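Local coordinates for protein HNH endonuclease (Geobacillus virus E2, PDB 5H0M) that probably nicks DNA as a thermophilic phage endonuclease of the HNH (His-Me finger) family, with a zinc ion bound by four cysteines, at residues 123-126 with 127-130; 62-65 with 66-70. All blocks are in the same frame, centred on the assembly; numbering follows the deposited sequence.

Interaction 1: 123-126 with 127-130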
ATOM      1  N   ALA A 123      -2.592 -12.254   0.117  1.00 16.42           N
ATOM      2  CA  ALA A 123      -2.286 -13.636  -0.255  1.00 17.83           C
ATOM      3  C   ALA A 123      -1.527 -13.723  -1.569  1.00 18.13           C
ATOM      4  O   ALA A 123      -0.550 -14.470  -1.719  1.00 19.19           O
ATOM      5  CB  ALA A 123      -3.566 -14.441  -0.326  1.00 19.88           C
ATOM      6  N   GLU A 124      -1.968 -12.936  -2.537  1.00 17.24           N
ATOM      7  CA  GLU A 124      -1.284 -12.853  -3.824  1.00 16.96           C
ATOM      8  C   GLU A 124       0.162 -12.422  -3.651  1.00 17.41           C
ATOM      9  O   GLU A 124       1.074 -12.937  -4.322  1.00 18.39           O
ATOM     10  CB  GLU A 124      -2.008 -11.837  -4.724  1.00 17.54           C
ATOM     11  CG  GLU A 124      -3.396 -12.302  -5.109  1.00 19.11           C
ATOM     12  CD  GLU A 124      -4.213 -11.260  -5.844  1.00 20.09           C
ATOM     13  OE1 GLU A 124      -3.731 -10.130  -6.011  1.00 19.30           O
ATOM     14  OE2 GLU A 124      -5.348 -11.611  -6.249  1.00 21.44           O
ATOM     15  N   ASP A 125       0.389 -11.457  -2.767  1.00 15.15           N
ATOM     16  CA  ASP A 125       1.727 -10.932  -2.569  1.00 14.28           C
ATOM     17  C   ASP A 125       2.642 -11.926  -1.870  1.00 15.54           C
ATOM     18  O   ASP A 125       3.854 -11.912  -2.093  1.00 15.60           O
ATOM     19  CB  ASP A 125       1.687  -9.593  -1.827  1.00 14.59           C
ATOM     20  CG  ASP A 125       1.218  -8.445  -2.710  1.00 15.83           C
ATOM     21  OD1 ASP A 125       1.111  -8.606  -3.951  1.00 16.20           O
ATOM     22  OD2 ASP A 125       0.949  -7.377  -2.148  1.00 17.79           O
ATOM     23  N   LYS A 126       2.076 -12.792  -1.036  1.00 15.80           N
ATOM     24  CA  LYS A 126       2.881 -13.867  -0.430  1.00 16.77           C
ATOM     25  C   LYS A 126       3.407 -14.818  -1.490  1.00 15.61           C
ATOM     26  O   LYS A 126       4.523 -15.315  -1.373  1.00 16.99           O
ATOM     27  CB  LYS A 126       2.078 -14.617   0.628  1.00 19.89           C
ATOM     28  CG  LYS A 126       1.857 -13.783   1.877  1.00 23.06           C
ATOM     29  CD  LYS A 126       1.038 -14.500   2.930  1.00 29.08           C
ATOM     30  CE  LYS A 126       0.900 -13.622   4.168  1.00 32.72           C
ATOM     31  NZ  LYS A 126      -0.298 -13.967   4.979  1.00 39.17           N
ATOM     32  N   ARG A 127       2.632 -15.039  -2.549  1.00 14.84           N
ATOM     33  CA  ARG A 127       3.120 -15.879  -3.654  1.00 14.33           C
ATOM     34  C   ARG A 127       4.268 -15.200  -4.409  1.00 14.93           C
ATOM     35  O   ARG A 127       5.138 -15.873  -4.961  1.00 14.64           O
ATOM     36  CB  ARG A 127       1.991 -16.254  -4.605  1.00 15.24           C
ATOM     37  CG  ARG A 127       0.965 -17.216  -3.987  1.00 16.80           C
ATOM     38  CD  ARG A 127      -0.052 -17.758  -4.984  1.00 18.59           C
ATOM     39  NE  ARG A 127      -1.048 -16.791  -5.477  1.00 21.99           N
ATOM     40  CZ  ARG A 127      -2.254 -16.569  -4.965  1.00 25.57           C
ATOM     41  NH1 ARG A 127      -2.679 -17.193  -3.865  1.00 31.77           N
ATOM     42  NH2 ARG A 127      -3.044 -15.697  -5.551  1.00 22.33           N
ATOM     43  N   ARG A 128       4.260 -13.871  -4.455  1.00 15.01           N
ATOM     44  CA  ARG A 128       5.294 -13.122  -5.163  1.00 14.61           C
ATOM     45  C   ARG A 128       6.566 -12.892  -4.354  1.00 16.37           C
ATOM     46  O   ARG A 128       7.681 -12.937  -4.904  1.00 18.11           O
ATOM     47  CB  ARG A 128       4.725 -11.764  -5.573  1.00 14.30           C
ATOM     48  CG  ARG A 128       3.656 -11.823  -6.643  1.00 13.77           C
ATOM     49  CD  ARG A 128       2.848 -10.535  -6.702  1.00 15.15           C
ATOM     50  NE  ARG A 128       1.958 -10.415  -7.861  1.00 17.57           N
ATOM     51  CZ  ARG A 128       0.824 -11.056  -8.060  1.00 20.27           C
ATOM     52  NH1 ARG A 128       0.402 -11.978  -7.203  1.00 24.96           N
ATOM     53  NH2 ARG A 128       0.113 -10.787  -9.163  1.00 18.38           N
ATOM     54  N   TYR A 129       6.403 -12.603  -3.061  1.00 16.46           N
ATOM     55  CA  TYR A 129       7.496 -12.109  -2.225  1.00 18.34           C
ATOM     56  C   TYR A 129       7.735 -12.900  -0.935  1.00 21.06           C
ATOM     57  O   TYR A 129       8.664 -12.588  -0.198  1.00 24.79           O
ATOM     58  CB  TYR A 129       7.197 -10.672  -1.827  1.00 18.25           C
ATOM     59  CG  TYR A 129       6.951  -9.732  -2.976  1.00 17.23           C
ATOM     60  CD1 TYR A 129       7.951  -9.452  -3.893  1.00 16.63           C
ATOM     61  CD2 TYR A 129       5.716  -9.115  -3.128  1.00 17.04           C
ATOM     62  CE1 TYR A 129       7.722  -8.562  -4.937  1.00 17.89           C
ATOM     63  CE2 TYR A 129       5.478  -8.245  -4.171  1.00 17.53           C
ATOM     64  CZ  TYR A 129       6.470  -7.978  -5.062  1.00 17.99           C
ATOM     65  OH  TYR A 129       6.214  -7.102  -6.092  1.00 23.89           O
ATOM     66  N   GLY A 130       6.885 -13.872  -0.652  1.00 21.76           N
ATOM     67  CA  GLY A 130       7.009 -14.682   0.556  1.00 26.52           C
ATOM     68  C   GLY A 130       6.219 -14.138   1.724  1.00 35.84           C
ATOM     69  O   GLY A 130       5.680 -13.028   1.696  1.00 35.48           O
ATOM     70  OXT GLY A 130       6.112 -14.815   2.755  1.00 49.61           O
TER
HETATM   71  O   HOH W   1       4.530 -10.403   0.986  1.00 36.95           O

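Interaction 2: 62-65 with 66-70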
ATOM      1  N   GLU A  62       0.453  10.871   4.926  1.00 15.00           N
ATOM      2  CA  GLU A  62      -0.910  11.277   5.280  1.00 16.18           C
ATOM      3  C   GLU A  62      -1.564  12.010   4.102  1.00 15.49           C
ATOM      4  O   GLU A  62      -2.724  11.754   3.749  1.00 16.64           O
ATOM      5  CB  GLU A  62      -0.893  12.166   6.526  1.00 19.07           C
ATOM      6  CG  GLU A  62      -2.284  12.445   7.090  1.00 21.08           C
ATOM      7  CD  GLU A  62      -2.300  13.125   8.457  1.00 24.96           C
ATOM      8  OE1 GLU A  62      -1.268  13.194   9.163  1.00 26.77           O
ATOM      9  OE2 GLU A  62      -3.381  13.613   8.823  1.00 28.31           O
ATOM     10  N   ARG A  63      -0.801  12.897   3.471  1.00 14.89           N
ATOM     11  CA  ARG A  63      -1.279  13.680   2.354  1.00 15.99           C
ATOM     12  C   ARG A  63      -1.492  12.819   1.105  1.00 15.35           C
ATOM     13  O   ARG A  63      -2.479  12.955   0.403  1.00 16.50           O
ATOM     14  CB  ARG A  63      -0.252  14.769   2.079  1.00 18.98           C
ATOM     15  CG  ARG A  63      -0.535  15.749   0.971  1.00 25.45           C
ATOM     16  CD  ARG A  63       0.801  16.317   0.516  1.00 33.79           C
ATOM     17  NE  ARG A  63       1.704  16.619   1.642  1.00 38.20           N
ATOM     18  CZ  ARG A  63       3.038  16.542   1.598  1.00 41.07           C
ATOM     19  NH1 ARG A  63       3.647  16.159   0.486  1.00 43.97           N
ATOM     20  NH2 ARG A  63       3.772  16.843   2.674  1.00 41.36           N
ATOM     21  N   THR A  64      -0.556  11.923   0.819  1.00 14.45           N
ATOM     22  CA  THR A  64      -0.615  11.130  -0.392  1.00 14.35           C
ATOM     23  C   THR A  64      -1.759  10.121  -0.322  1.00 14.26           C
ATOM     24  O   THR A  64      -2.462   9.908  -1.296  1.00 14.44           O
ATOM     25  CB  THR A  64       0.720  10.440  -0.642  1.00 15.50           C
ATOM     26  OG1 THR A  64       1.743  11.435  -0.839  1.00 17.43           O
ATOM     27  CG2 THR A  64       0.649   9.536  -1.881  1.00 16.12           C
ATOM     28  N   ARG A  65      -1.948   9.515   0.837  1.00 14.48           N
ATOM     29  CA  ARG A  65      -3.085   8.636   1.072  1.00 14.94           C
ATOM     30  C   ARG A  65      -4.393   9.330   0.687  1.00 14.25           C
ATOM     31  O   ARG A  65      -5.245   8.759   0.003  1.00 13.70           O
ATOM     32  CB  ARG A  65      -3.119   8.191   2.537  1.00 17.27           C
ATOM     33  CG  ARG A  65      -4.305   7.334   2.920  1.00 18.11           C
ATOM     34  CD  ARG A  65      -4.331   7.037   4.414  1.00 18.23           C
ATOM     35  NE  ARG A  65      -5.618   6.458   4.773  1.00 18.44           N
ATOM     36  CZ  ARG A  65      -6.731   7.143   4.985  1.00 19.31           C
ATOM     37  NH1 ARG A  65      -6.730   8.465   4.937  1.00 19.69           N
ATOM     38  NH2 ARG A  65      -7.869   6.497   5.266  1.00 21.35           N
ATOM     39  N   LEU A  66      -4.556  10.566   1.149  1.00 14.61           N
ATOM     40  CA  LEU A  66      -5.753  11.327   0.863  1.00 14.83           C
ATOM     41  C   LEU A  66      -5.870  11.629  -0.624  1.00 14.27           C
ATOM     42  O   LEU A  66      -6.958  11.581  -1.180  1.00 15.73           O
ATOM     43  CB  LEU A  66      -5.774  12.630   1.662  1.00 14.66           C
ATOM     44  CG  LEU A  66      -5.993  12.502   3.171  1.00 17.00           C
ATOM     45  CD1 LEU A  66      -5.752  13.853   3.846  1.00 17.21           C
ATOM     46  CD2 LEU A  66      -7.376  11.961   3.505  1.00 18.23           C
ATOM     47  N   ALA A  67      -4.752  11.933  -1.268  1.00 13.49           N
ATOM     48  CA  ALA A  67      -4.743  12.224  -2.693  1.00 14.18           C
ATOM     49  C   ALA A  67      -5.198  11.001  -3.498  1.00 14.48           C
ATOM     50  O   ALA A  67      -5.930  11.120  -4.472  1.00 14.61           O
ATOM     51  CB  ALA A  67      -3.371  12.687  -3.146  1.00 15.46           C
ATOM     52  N   VAL A  68      -4.740   9.816  -3.089  1.00 13.49           N
ATOM     53  CA  VAL A  68      -5.121   8.584  -3.782  1.00 13.13           C
ATOM     54  C   VAL A  68      -6.605   8.276  -3.587  1.00 12.91           C
ATOM     55  O   VAL A  68      -7.320   7.957  -4.538  1.00 13.13           O
ATOM     56  CB  VAL A  68      -4.243   7.400  -3.315  1.00 13.35           C
ATOM     57  CG1 VAL A  68      -4.736   6.078  -3.895  1.00 13.75           C
ATOM     58  CG2 VAL A  68      -2.794   7.609  -3.714  1.00 14.56           C
ATOM     59  N   LEU A  69      -7.083   8.370  -2.355  1.00 12.96           N
ATOM     60  CA  LEU A  69      -8.503   8.118  -2.099  1.00 13.61           C
ATOM     61  C   LEU A  69      -9.362   9.082  -2.898  1.00 13.64           C
ATOM     62  O   LEU A  69     -10.369   8.691  -3.477  1.00 14.21           O
ATOM     63  CB  LEU A  69      -8.819   8.238  -0.619  1.00 15.36           C
ATOM     64  CG  LEU A  69      -8.320   7.063   0.229  1.00 15.41           C
ATOM     65  CD1 LEU A  69      -8.264   7.478   1.689  1.00 16.15           C
ATOM     66  CD2 LEU A  69      -9.186   5.837   0.033  1.00 16.37           C
ATOM     67  N   ALA A  70      -8.955  10.338  -2.934  1.00 14.63           N
ATOM     68  CA  ALA A  70      -9.727  11.331  -3.668  1.00 16.19           C
ATOM     69  C   ALA A  70      -9.754  11.031  -5.161  1.00 16.11           C
ATOM     70  O   ALA A  70     -10.830  11.067  -5.788  1.00 17.68           O
ATOM     71  CB  ALA A  70      -9.173  12.728  -3.421  1.00 15.71           C
TER

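Interaction 1: 123-126 with 127-130
Tyr-129 N donates to Asp-125 O at 2.8 Å and Gly-130 N to Lys-126 O at 2.9 Å, closing the last turn of helix 115-129. The preceding bonds are poorer: Arg-127 N binds Ala-123 O weakly, and Arg-128 N divides itself between Glu-124 O and Asp-125 O, weakly to both.

Arg-128 adds a side-chain bond to this pattern. Its chain, extended from CG to NE, runs back along the helix and turns the guanidinium edge to Glu-124 O, in plane with the group; NH1 makes a weak bond to that oxygen at 3.1 Å. The same NH1 rests against Glu-124 CB. Asp-125 OD1 lies 4.4 Å from Arg-128 NE but well out of the guanidinium plane, an attraction of charges without a directed N-H; the firmer partner of the carboxylate is Lys-121, one turn earlier, which forms a salt bridge with OD2.

Arg-127 folds back differently. A bend at chi3 (-71°) lays one face of its guanidinium over Ala-123 O and Glu-124 CA, and NH2 comes to 3.4 Å from Glu-124 CG. The Glu-124 carboxylate and this guanidinium are turned 56° apart, with Glu-124 OE2 still 4.7 Å from Arg-127 NH2.

Beyond Tyr-129, whose side chain touches Pro-96 and Val-99, the chain turns to a positive phi of 92° at Gly-130. A water donates to the terminal carboxylate at Gly-130 O and, weakly, to Asp-125 O. Carbonyls that accept from both the third and the fourth residue onward, followed by a terminal glycine of positive phi, fit the C-terminal end of a helix, here the one whose beginning carries zinc ligand Cys-117, with Cys-114 just before it.

Interaction 2: 62-65 with 66-70
Arg-65 and Leu-69, one helical turn apart, meet with the leucine methyl over a guanidinium face: Leu-69 CD1 sits 3.5 Å above the plane, offset toward the rim, and 3.7 Å from Arg-65 CZ. The arginine gets there with CG anti to its own N (chi1 177°) and a chain extended as far as NE. Leu-66 approaches the same group from another direction, with CD2 near the guanidinium plane at its edge, 3.8 Å from Arg-65 NH1. One leucine thus meets a face and the other an edge, both by van der Waals contact.

The Arg-65/Leu-69 pair is i to i+4 packing on an amphipathic helix, 59-71, whose inner side lies on the two-stranded antiparallel sheet: Arg-65, Val-68 and Leu-69 all touch Val-91 of strand 90-93, while Val-68 and Leu-69 also reach Ser-112 of strand 110-113.

Val-68 turns CG2 back to 3.4 Å from Thr-64 O, and Val-68 N donates to that same Thr-64 O at 2.9 Å. Thr-64 OG1 is hydrogen-bonded to Glu-60 O, while Thr-64 CG2 lies 4.4 Å from Val-68 CG2. The backbone bond from Leu-69 N to Arg-65 O is nearly straight at the hydrogen (170°).

Overall arrangement
Both interactions lie within single helices, 115-129 for interaction 1 and 59-71 for interaction 2, on opposite sides of the chain's centre. Their centres are 25 Å apart and their nearest atoms about 15 Å, so they do not touch. Interaction 1 is a surface contact at the chain's C-terminus, rich in charged side chains, where several weak or shared backbone bonds are found beside two good ones. Interaction 2 is partly buried: Val-68 and Leu-69 are enclosed against the sheet, its backbone bonds are mostly regular, and its side chains meet through methyl groups. Arginine serves both, donating to a carbonyl and covering backbone atoms in 123-130, and meeting leucine methyls at face and edge in 62-70.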